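Local coordinates for putative lipoprotein (Bacteroides thetaiotaomicron, PDB 4Q1Z) that is of unknown function but, as a putative lipoprotein of the DUF4876 family built from two domains, is probably tethered to the bacterial membrane, at residues 124-129 with 199-204; 128-133 with 257-262. One frame throughout, in Å; residues are numbered along the deposited sequence.

Contact 1. Residues 124-129 with 199-204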
ATOM      1  N   GLY A 124      -1.002 -14.487  30.294  1.00 58.61           N
ATOM      2  CA  GLY A 124      -0.886 -15.110  28.981  1.00 55.45           C
ATOM      3  C   GLY A 124      -0.426 -14.130  27.916  1.00 57.17           C
ATOM      4  O   GLY A 124       0.216 -13.113  28.214  1.00 56.73           O
ATOM      5  N   VAL A 125      -0.729 -14.464  26.654  1.00 50.60           N
ATOM      6  CA  VAL A 125      -0.416 -13.647  25.486  1.00 47.83           C
ATOM      7  C   VAL A 125      -1.714 -13.463  24.699  1.00 51.50           C
ATOM      8  O   VAL A 125      -2.688 -14.181  24.948  1.00 53.22           O
ATOM      9  CB  VAL A 125       0.749 -14.236  24.611  1.00 48.95           C
ATOM     10  CG1 VAL A 125       2.007 -14.491  25.440  1.00 48.70           C
ATOM     11  CG2 VAL A 125       0.338 -15.489  23.819  1.00 47.11           C
ATOM     12  N   TYR A 126      -1.734 -12.497  23.788  1.00 46.88           N
ATOM     13  CA  TYR A 126      -2.841 -12.224  22.874  1.00 46.60           C
ATOM     14  C   TYR A 126      -2.243 -12.000  21.484  1.00 50.85           C
ATOM     15  O   TYR A 126      -1.555 -11.003  21.288  1.00 50.88           O
ATOM     16  CB  TYR A 126      -3.691 -11.013  23.331  1.00 48.09           C
ATOM     17  CG  TYR A 126      -5.008 -10.878  22.586  1.00 48.22           C
ATOM     18  CD1 TYR A 126      -6.077 -11.730  22.858  1.00 49.43           C
ATOM     19  CD2 TYR A 126      -5.197  -9.883  21.628  1.00 48.26           C
ATOM     20  CE1 TYR A 126      -7.290 -11.614  22.178  1.00 48.00           C
ATOM     21  CE2 TYR A 126      -6.402  -9.767  20.929  1.00 48.84           C
ATOM     22  CZ  TYR A 126      -7.456 -10.624  21.225  1.00 55.99           C
ATOM     23  OH  TYR A 126      -8.676 -10.514  20.590  1.00 54.24           O
ATOM     24  N   PHE A 127      -2.437 -12.949  20.549  1.00 46.05           N
ATOM     25  CA  PHE A 127      -1.891 -12.811  19.201  1.00 44.91           C
ATOM     26  C   PHE A 127      -3.016 -12.540  18.170  1.00 48.45           C
ATOM     27  O   PHE A 127      -2.759 -12.620  16.960  1.00 45.51           O
ATOM     28  CB  PHE A 127      -1.074 -14.085  18.808  1.00 46.27           C
ATOM     29  CG  PHE A 127      -1.827 -15.393  18.924  1.00 47.67           C
ATOM     30  CD1 PHE A 127      -2.922 -15.664  18.102  1.00 49.38           C
ATOM     31  CD2 PHE A 127      -1.493 -16.318  19.903  1.00 49.82           C
ATOM     32  CE1 PHE A 127      -3.660 -16.833  18.259  1.00 49.88           C
ATOM     33  CE2 PHE A 127      -2.247 -17.482  20.070  1.00 51.83           C
ATOM     34  CZ  PHE A 127      -3.314 -17.734  19.244  1.00 49.53           C
ATOM     35  N   ARG A 128      -4.266 -12.265  18.634  1.00 47.31           N
ATOM     36  CA  ARG A 128      -5.398 -12.112  17.688  1.00 46.73           C
ATOM     37  C   ARG A 128      -5.708 -10.658  17.300  1.00 52.62           C
ATOM     38  O   ARG A 128      -6.639 -10.430  16.525  1.00 51.70           O
ATOM     39  CB  ARG A 128      -6.664 -12.782  18.209  1.00 42.89           C
ATOM     40  CG  ARG A 128      -6.403 -14.072  18.942  1.00 44.11           C
ATOM     41  CD  ARG A 128      -7.655 -14.730  19.454  1.00 45.20           C
ATOM     42  NE  ARG A 128      -7.340 -16.076  19.938  1.00 48.92           N
ATOM     43  CZ  ARG A 128      -7.284 -17.142  19.152  1.00 58.65           C
ATOM     44  NH1 ARG A 128      -7.610 -17.044  17.871  1.00 46.02           N
ATOM     45  NH2 ARG A 128      -6.938 -18.322  19.648  1.00 45.42           N
ATOM     46  N   ASP A 129      -4.903  -9.691  17.776  1.00 50.54           N
ATOM     47  CA  ASP A 129      -5.109  -8.273  17.456  1.00 50.54           C
ATOM     48  C   ASP A 129      -4.415  -7.845  16.111  1.00 53.51           C
ATOM     49  O   ASP A 129      -4.530  -6.683  15.720  1.00 53.55           O
ATOM     50  CB  ASP A 129      -4.681  -7.366  18.636  1.00 51.75           C
ATOM     51  CG  ASP A 129      -3.327  -7.657  19.262  1.00 53.98           C
ATOM     52  OD1 ASP A 129      -2.566  -8.490  18.697  1.00 53.38           O
ATOM     53  OD2 ASP A 129      -2.983  -6.987  20.260  1.00 52.38           O
ATOM     54  N   SER A 199      -8.195  -7.417   9.385  1.00 44.98           N
ATOM     55  CA  SER A 199      -7.836  -7.944  10.697  1.00 44.53           C
ATOM     56  C   SER A 199      -7.827  -9.460  10.665  1.00 48.34           C
ATOM     57  O   SER A 199      -8.559 -10.052   9.877  1.00 48.64           O
ATOM     58  CB  SER A 199      -8.827  -7.463  11.751  1.00 47.86           C
ATOM     59  OG  SER A 199      -8.486  -6.197  12.288  1.00 52.86           O
ATOM     60  N   GLN A 200      -7.010 -10.094  11.509  1.00 45.23           N
ATOM     61  CA  GLN A 200      -7.014 -11.553  11.664  1.00 45.06           C
ATOM     62  C   GLN A 200      -8.395 -11.940  12.221  1.00 50.57           C
ATOM     63  O   GLN A 200      -9.051 -12.838  11.703  1.00 50.46           O
ATOM     64  CB  GLN A 200      -5.875 -12.000  12.614  1.00 45.54           C
ATOM     65  CG  GLN A 200      -5.940 -13.462  12.998  1.00 50.82           C
ATOM     66  CD  GLN A 200      -5.254 -13.790  14.301  1.00 65.51           C
ATOM     67  OE1 GLN A 200      -5.889 -14.265  15.246  1.00 66.66           O
ATOM     68  NE2 GLN A 200      -3.935 -13.637  14.361  1.00 51.94           N
ATOM     69  N   PHE A 201      -8.836 -11.193  13.257  1.00 47.67           N
ATOM     70  CA  PHE A 201     -10.083 -11.338  13.999  1.00 48.05           C
ATOM     71  C   PHE A 201     -10.636  -9.944  14.213  1.00 53.39           C
ATOM     72  O   PHE A 201     -10.144  -9.217  15.071  1.00 54.19           O
ATOM     73  CB  PHE A 201      -9.785 -12.082  15.325  1.00 49.91           C
ATOM     74  CG  PHE A 201     -10.889 -12.208  16.355  1.00 52.15           C
ATOM     75  CD1 PHE A 201     -12.150 -12.662  15.993  1.00 54.85           C
ATOM     76  CD2 PHE A 201     -10.633 -11.969  17.701  1.00 54.72           C
ATOM     77  CE1 PHE A 201     -13.158 -12.790  16.949  1.00 57.81           C
ATOM     78  CE2 PHE A 201     -11.634 -12.109  18.656  1.00 58.81           C
ATOM     79  CZ  PHE A 201     -12.883 -12.542  18.279  1.00 58.04           C
ATOM     80  N   ALA A 202     -11.584  -9.520  13.372  1.00 51.16           N
ATOM     81  CA  ALA A 202     -12.088  -8.139  13.442  1.00 51.15           C
ATOM     82  C   ALA A 202     -13.079  -7.931  14.608  1.00 55.22           C
ATOM     83  O   ALA A 202     -14.268  -7.722  14.381  1.00 55.75           O
ATOM     84  CB  ALA A 202     -12.708  -7.730  12.114  1.00 51.09           C
ATOM     85  N   ALA A 203     -12.559  -7.926  15.855  1.00 50.80           N
ATOM     86  CA  ALA A 203     -13.372  -7.733  17.053  1.00 52.45           C
ATOM     87  C   ALA A 203     -12.794  -6.682  18.009  1.00 58.22           C
ATOM     88  O   ALA A 203     -11.648  -6.249  17.851  1.00 57.43           O
ATOM     89  CB  ALA A 203     -13.528  -9.058  17.794  1.00 53.25           C
ATOM     90  N   ASN A 204     -13.585  -6.299  19.031  1.00 56.60           N
ATOM     91  CA  ASN A 204     -13.100  -5.388  20.055  1.00 57.00           C
ATOM     92  C   ASN A 204     -12.166  -6.141  21.002  1.00 61.96           C
ATOM     93  O   ASN A 204     -12.603  -6.737  21.987  1.00 63.54           O
ATOM     94  CB  ASN A 204     -14.225  -4.712  20.821  1.00 54.20           C
ATOM     95  CG  ASN A 204     -13.688  -3.637  21.728  1.00 64.54           C
ATOM     96  OD1 ASN A 204     -12.473  -3.345  21.737  1.00 53.74           O
ATOM     97  ND2 ASN A 204     -14.575  -3.022  22.499  1.00 52.09           N
TER
HETATM   98  O   HOH W   1      -7.175  -9.155  14.278  1.00 50.71           O
HETATM   99  O   HOH W   2      -7.834  -6.053  14.772  1.00 54.38           O
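Tyr-126 reaches Phe-201 with its hydroxyl, which lies in the plane of the phenylalanine ring at the edge, OH 3.8 Å from CD2. The tyrosine CG is anti to the backbone N (chi1 -168°), which brings the hydroxyl end up to the 199-204 loop, and the two side chains meet at about a right angle. The hydroxyl's hydrogen bond is made elsewhere, to ND1 of His-205. Phe-127 takes part through its backbone: NE2 of Gln-200 gives a weak, bent hydrogen bond to Phe-127 O (3.0 Å, 129° at the hydrogen). The same NE2 also bonds to OE1 of Gln-130. At Arg-128 the amide oxygen of Gln-200 rests against the start of the side chain, OE1 3.4 Å from CB, while the guanidinium stands nearly perpendicular to the amide (88°). CE1 of Phe-127 sits over the centre of the guanidinium, and Phe-232 adds a cation-pi contact. CB of Arg-128 also approaches the Phe-201 ring obliquely, and Phe-201 CB lies 3.8 Å from Arg-128 O. That carbonyl is bridged to Phe-201 N by water 1, which probably gives a hydrogen bond to Arg-128 O (2.6 Å) and accepts one from Phe-201 N (2.8 Å). Asp-129 adds a longer, weak link, its O receiving a bond from water 2, which also binds Ser-199 OG at 2.6 Å. One weak amide bond and two water links thus join the loops before strand 131-136 and after strand 195-199, beside van der Waals contacts of Phe-201, so the junction relies more on water than on direct polar bonds.

Contact 2. Residues 128-133 with 257-262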
ATOM      1  N   ARG A 128      -4.266 -12.265  18.634  1.00 47.31           N
ATOM      2  CA  ARG A 128      -5.398 -12.112  17.688  1.00 46.73           C
ATOM      3  C   ARG A 128      -5.708 -10.658  17.300  1.00 52.62           C
ATOM      4  O   ARG A 128      -6.639 -10.430  16.525  1.00 51.70           O
ATOM      5  CB  ARG A 128      -6.664 -12.782  18.209  1.00 42.89           C
ATOM      6  CG  ARG A 128      -6.403 -14.072  18.942  1.00 44.11           C
ATOM      7  CD  ARG A 128      -7.655 -14.730  19.454  1.00 45.20           C
ATOM      8  NE  ARG A 128      -7.340 -16.076  19.938  1.00 48.92           N
ATOM      9  CZ  ARG A 128      -7.284 -17.142  19.152  1.00 58.65           C
ATOM     10  NH1 ARG A 128      -7.610 -17.044  17.871  1.00 46.02           N
ATOM     11  NH2 ARG A 128      -6.938 -18.322  19.648  1.00 45.42           N
ATOM     12  N   ASP A 129      -4.903  -9.691  17.776  1.00 50.54           N
ATOM     13  CA  ASP A 129      -5.109  -8.273  17.456  1.00 50.54           C
ATOM     14  C   ASP A 129      -4.415  -7.845  16.111  1.00 53.51           C
ATOM     15  O   ASP A 129      -4.530  -6.683  15.720  1.00 53.55           O
ATOM     16  CB  ASP A 129      -4.681  -7.366  18.636  1.00 51.75           C
ATOM     17  CG  ASP A 129      -3.327  -7.657  19.262  1.00 53.98           C
ATOM     18  OD1 ASP A 129      -2.566  -8.490  18.697  1.00 53.38           O
ATOM     19  OD2 ASP A 129      -2.983  -6.987  20.260  1.00 52.38           O
ATOM     20  N   GLN A 130      -3.763  -8.792  15.396  1.00 48.79           N
ATOM     21  CA  GLN A 130      -3.070  -8.558  14.117  1.00 47.35           C
ATOM     22  C   GLN A 130      -3.958  -7.844  13.074  1.00 50.31           C
ATOM     23  O   GLN A 130      -5.119  -8.215  12.902  1.00 51.49           O
ATOM     24  CB  GLN A 130      -2.572  -9.887  13.502  1.00 46.88           C
ATOM     25  CG  GLN A 130      -1.489 -10.595  14.299  1.00 47.27           C
ATOM     26  CD  GLN A 130      -0.848 -11.748  13.540  1.00 56.16           C
ATOM     27  OE1 GLN A 130      -1.506 -12.542  12.849  1.00 44.31           O
ATOM     28  NE2 GLN A 130       0.460 -11.896  13.702  1.00 42.49           N
ATOM     29  N   PHE A 131      -3.412  -6.839  12.380  1.00 43.39           N
ATOM     30  CA  PHE A 131      -4.116  -6.113  11.325  1.00 42.25           C
ATOM     31  C   PHE A 131      -3.110  -5.522  10.315  1.00 47.34           C
ATOM     32  O   PHE A 131      -1.928  -5.330  10.623  1.00 46.76           O
ATOM     33  CB  PHE A 131      -5.085  -5.033  11.876  1.00 45.07           C
ATOM     34  CG  PHE A 131      -4.466  -3.715  12.284  1.00 47.01           C
ATOM     35  CD1 PHE A 131      -4.327  -2.676  11.363  1.00 50.28           C
ATOM     36  CD2 PHE A 131      -4.003  -3.515  13.584  1.00 48.16           C
ATOM     37  CE1 PHE A 131      -3.753  -1.453  11.740  1.00 51.15           C
ATOM     38  CE2 PHE A 131      -3.443  -2.289  13.963  1.00 51.30           C
ATOM     39  CZ  PHE A 131      -3.338  -1.261  13.040  1.00 50.24           C
ATOM     40  N   TYR A 132      -3.619  -5.248   9.099  1.00 45.25           N
ATOM     41  CA  TYR A 132      -2.945  -4.756   7.893  1.00 44.40           C
ATOM     42  C   TYR A 132      -3.793  -3.670   7.302  1.00 48.40           C
ATOM     43  O   TYR A 132      -4.947  -3.927   6.973  1.00 48.23           O
ATOM     44  CB  TYR A 132      -2.788  -5.918   6.856  1.00 44.29           C
ATOM     45  CG  TYR A 132      -2.270  -7.203   7.466  1.00 43.58           C
ATOM     46  CD1 TYR A 132      -3.147  -8.152   7.992  1.00 44.49           C
ATOM     47  CD2 TYR A 132      -0.904  -7.430   7.599  1.00 43.63           C
ATOM     48  CE1 TYR A 132      -2.677  -9.300   8.618  1.00 43.06           C
ATOM     49  CE2 TYR A 132      -0.423  -8.570   8.236  1.00 44.62           C
ATOM     50  CZ  TYR A 132      -1.313  -9.514   8.725  1.00 50.55           C
ATOM     51  OH  TYR A 132      -0.847 -10.664   9.319  1.00 51.73           O
ATOM     52  N   GLU A 133      -3.269  -2.450   7.235  1.00 45.12           N
ATOM     53  CA  GLU A 133      -4.003  -1.322   6.689  1.00 44.35           C
ATOM     54  C   GLU A 133      -3.376  -0.940   5.352  1.00 49.45           C
ATOM     55  O   GLU A 133      -2.196  -0.641   5.279  1.00 49.49           O
ATOM     56  CB  GLU A 133      -4.057  -0.164   7.678  1.00 45.37           C
ATOM     57  CG  GLU A 133      -4.826   1.039   7.170  1.00 54.46           C
ATOM     58  CD  GLU A 133      -5.037   2.167   8.162  1.00 75.27           C
ATOM     59  OE1 GLU A 133      -5.005   1.909   9.388  1.00 54.56           O
ATOM     60  OE2 GLU A 133      -5.229   3.318   7.706  1.00 73.83           O
ATOM     61  N   TYR A 257      -5.455 -17.177  11.202  1.00 45.79           N
ATOM     62  CA  TYR A 257      -4.446 -16.782  10.261  1.00 43.93           C
ATOM     63  C   TYR A 257      -3.480 -15.968  11.073  1.00 50.47           C
ATOM     64  O   TYR A 257      -3.584 -14.737  11.183  1.00 51.28           O
ATOM     65  CB  TYR A 257      -5.052 -16.042   9.048  1.00 44.88           C
ATOM     66  CG  TYR A 257      -4.007 -15.621   8.030  1.00 45.75           C
ATOM     67  CD1 TYR A 257      -3.027 -16.516   7.594  1.00 47.61           C
ATOM     68  CD2 TYR A 257      -3.991 -14.329   7.513  1.00 45.59           C
ATOM     69  CE1 TYR A 257      -2.040 -16.123   6.694  1.00 47.96           C
ATOM     70  CE2 TYR A 257      -3.031 -13.937   6.584  1.00 46.74           C
ATOM     71  CZ  TYR A 257      -2.054 -14.838   6.182  1.00 54.74           C
ATOM     72  OH  TYR A 257      -1.100 -14.468   5.278  1.00 53.87           O
ATOM     73  N   LEU A 258      -2.569 -16.684  11.735  1.00 47.36           N
ATOM     74  CA  LEU A 258      -1.564 -16.045  12.562  1.00 45.37           C
ATOM     75  C   LEU A 258      -0.269 -15.996  11.791  1.00 49.56           C
ATOM     76  O   LEU A 258       0.375 -17.027  11.608  1.00 52.39           O
ATOM     77  CB  LEU A 258      -1.403 -16.763  13.931  1.00 44.74           C
ATOM     78  CG  LEU A 258      -0.265 -16.287  14.845  1.00 47.92           C
ATOM     79  CD1 LEU A 258      -0.510 -14.884  15.385  1.00 48.23           C
ATOM     80  CD2 LEU A 258      -0.031 -17.248  15.948  1.00 47.74           C
ATOM     81  N   THR A 259       0.112 -14.801  11.326  1.00 44.61           N
ATOM     82  CA  THR A 259       1.407 -14.578  10.687  1.00 42.83           C
ATOM     83  C   THR A 259       2.462 -14.485  11.853  1.00 46.69           C
ATOM     84  O   THR A 259       2.089 -14.301  13.006  1.00 46.12           O
ATOM     85  CB  THR A 259       1.354 -13.388   9.703  1.00 45.45           C
ATOM     86  OG1 THR A 259       1.107 -12.149  10.370  1.00 47.78           O
ATOM     87  CG2 THR A 259       0.329 -13.593   8.600  1.00 37.69           C
ATOM     88  N   SER A 260       3.751 -14.702  11.566  1.00 44.13           N
ATOM     89  CA  SER A 260       4.835 -14.682  12.565  1.00 43.34           C
ATOM     90  C   SER A 260       4.792 -13.441  13.481  1.00 48.88           C
ATOM     91  O   SER A 260       4.821 -12.302  12.992  1.00 49.74           O
ATOM     92  CB  SER A 260       6.191 -14.756  11.867  1.00 43.60           C
ATOM     93  OG  SER A 260       7.196 -15.233  12.742  1.00 49.92           O
ATOM     94  N   VAL A 261       4.721 -13.674  14.814  1.00 44.84           N
ATOM     95  CA  VAL A 261       4.747 -12.615  15.836  1.00 44.04           C
ATOM     96  C   VAL A 261       6.201 -12.018  15.875  1.00 49.16           C
ATOM     97  O   VAL A 261       6.427 -10.955  16.463  1.00 50.67           O
ATOM     98  CB  VAL A 261       4.216 -13.071  17.234  1.00 47.85           C
ATOM     99  CG1 VAL A 261       2.753 -13.534  17.156  1.00 46.89           C
ATOM    100  CG2 VAL A 261       5.096 -14.153  17.862  1.00 47.54           C
ATOM    101  N   PHE A 262       7.162 -12.674  15.177  1.00 43.58           N
ATOM    102  CA  PHE A 262       8.528 -12.177  15.002  1.00 42.68           C
ATOM    103  C   PHE A 262       8.676 -11.309  13.756  1.00 45.91           C
ATOM    104  O   PHE A 262       9.774 -10.896  13.455  1.00 47.86           O
ATOM    105  CB  PHE A 262       9.502 -13.340  14.855  1.00 44.85           C
ATOM    106  CG  PHE A 262       9.711 -14.177  16.080  1.00 47.67           C
ATOM    107  CD1 PHE A 262      10.481 -13.708  17.139  1.00 51.79           C
ATOM    108  CD2 PHE A 262       9.176 -15.457  16.163  1.00 49.71           C
ATOM    109  CE1 PHE A 262      10.690 -14.497  18.279  1.00 53.83           C
ATOM    110  CE2 PHE A 262       9.396 -16.255  17.293  1.00 53.81           C
ATOM    111  CZ  PHE A 262      10.155 -15.770  18.344  1.00 53.03           C
TER
HETATM  112  O   HOH W   3      -2.799 -12.258  10.445  1.00 49.33           O
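Gln-130 and Thr-259 are joined by a two-bond clasp in which the glutamine amide pairs with the backbone of the threonine. Thr-259 N donates to Gln-130 OE1 (3.2 Å), arriving in the carbonyl plane on a lone pair, and Gln-130 NE2 donates to Thr-259 O (3.0 Å). The second bond is the straighter, 161° at the hydrogen; its acceptor lies close to the plane of the glutamine amide, whereas NE2 stands 47° out of the plane of the threonine carbonyl. With CG beside the backbone N (chi1 -66°) and the chain extended beyond it, the glutamine reaches the 257-262 loop. NE2 also bonds to Tyr-115 O, and OE1 takes a water as well as Thr-259 N, which together fix the rotation of the group. Without the amide, as with an alanine here, Thr-259 N and O would probably lose these mates and the loop would be held less firmly. The hydroxyl bond is a separate link: Thr-259 OG1 donates to Tyr-132 OH (2.7 Å), in the plane of the tyrosine ring at its edge. Tyr-132 lies on strand 131-136, an inner strand of the large mixed beta-sheet between 108-114 and 195-199, and the 257-262 loop runs across the 128-133 segment. Water 3 ties three groups together, donating to Gln-130 OE1 (2.7 Å) and to Tyr-257 O (2.7 Å) and hydrogen-bonding to Tyr-132 OH (2.8 Å). Leu-258 adds one van der Waals contact, its CD1 lying 3.6 Å from NE2 of Gln-130, with the two side chains crossing at about a right angle.

Contacts 1 and 2 lie with their centres about 8 Å apart, on the same side of the chain's centre, and share Arg-128 and Asp-129. Along the chain, the loop ending in strand 131-136 comes first, then 199-204 just after strand 195-199, and last 257-262 between strands 238-245 and 265-269. Strands 131-136 and 195-199 are antiparallel neighbours in the large mixed sheet, and Gln-200 N, 3.0 Å from Gln-130 O in a probable hydrogen bond, continues their pairing past the strand end. CG of Gln-200 also packs on Tyr-257 O at 3.2 Å. The single run 124-133 therefore meets two later loops where strand 131-136 begins and strand 195-199 ends.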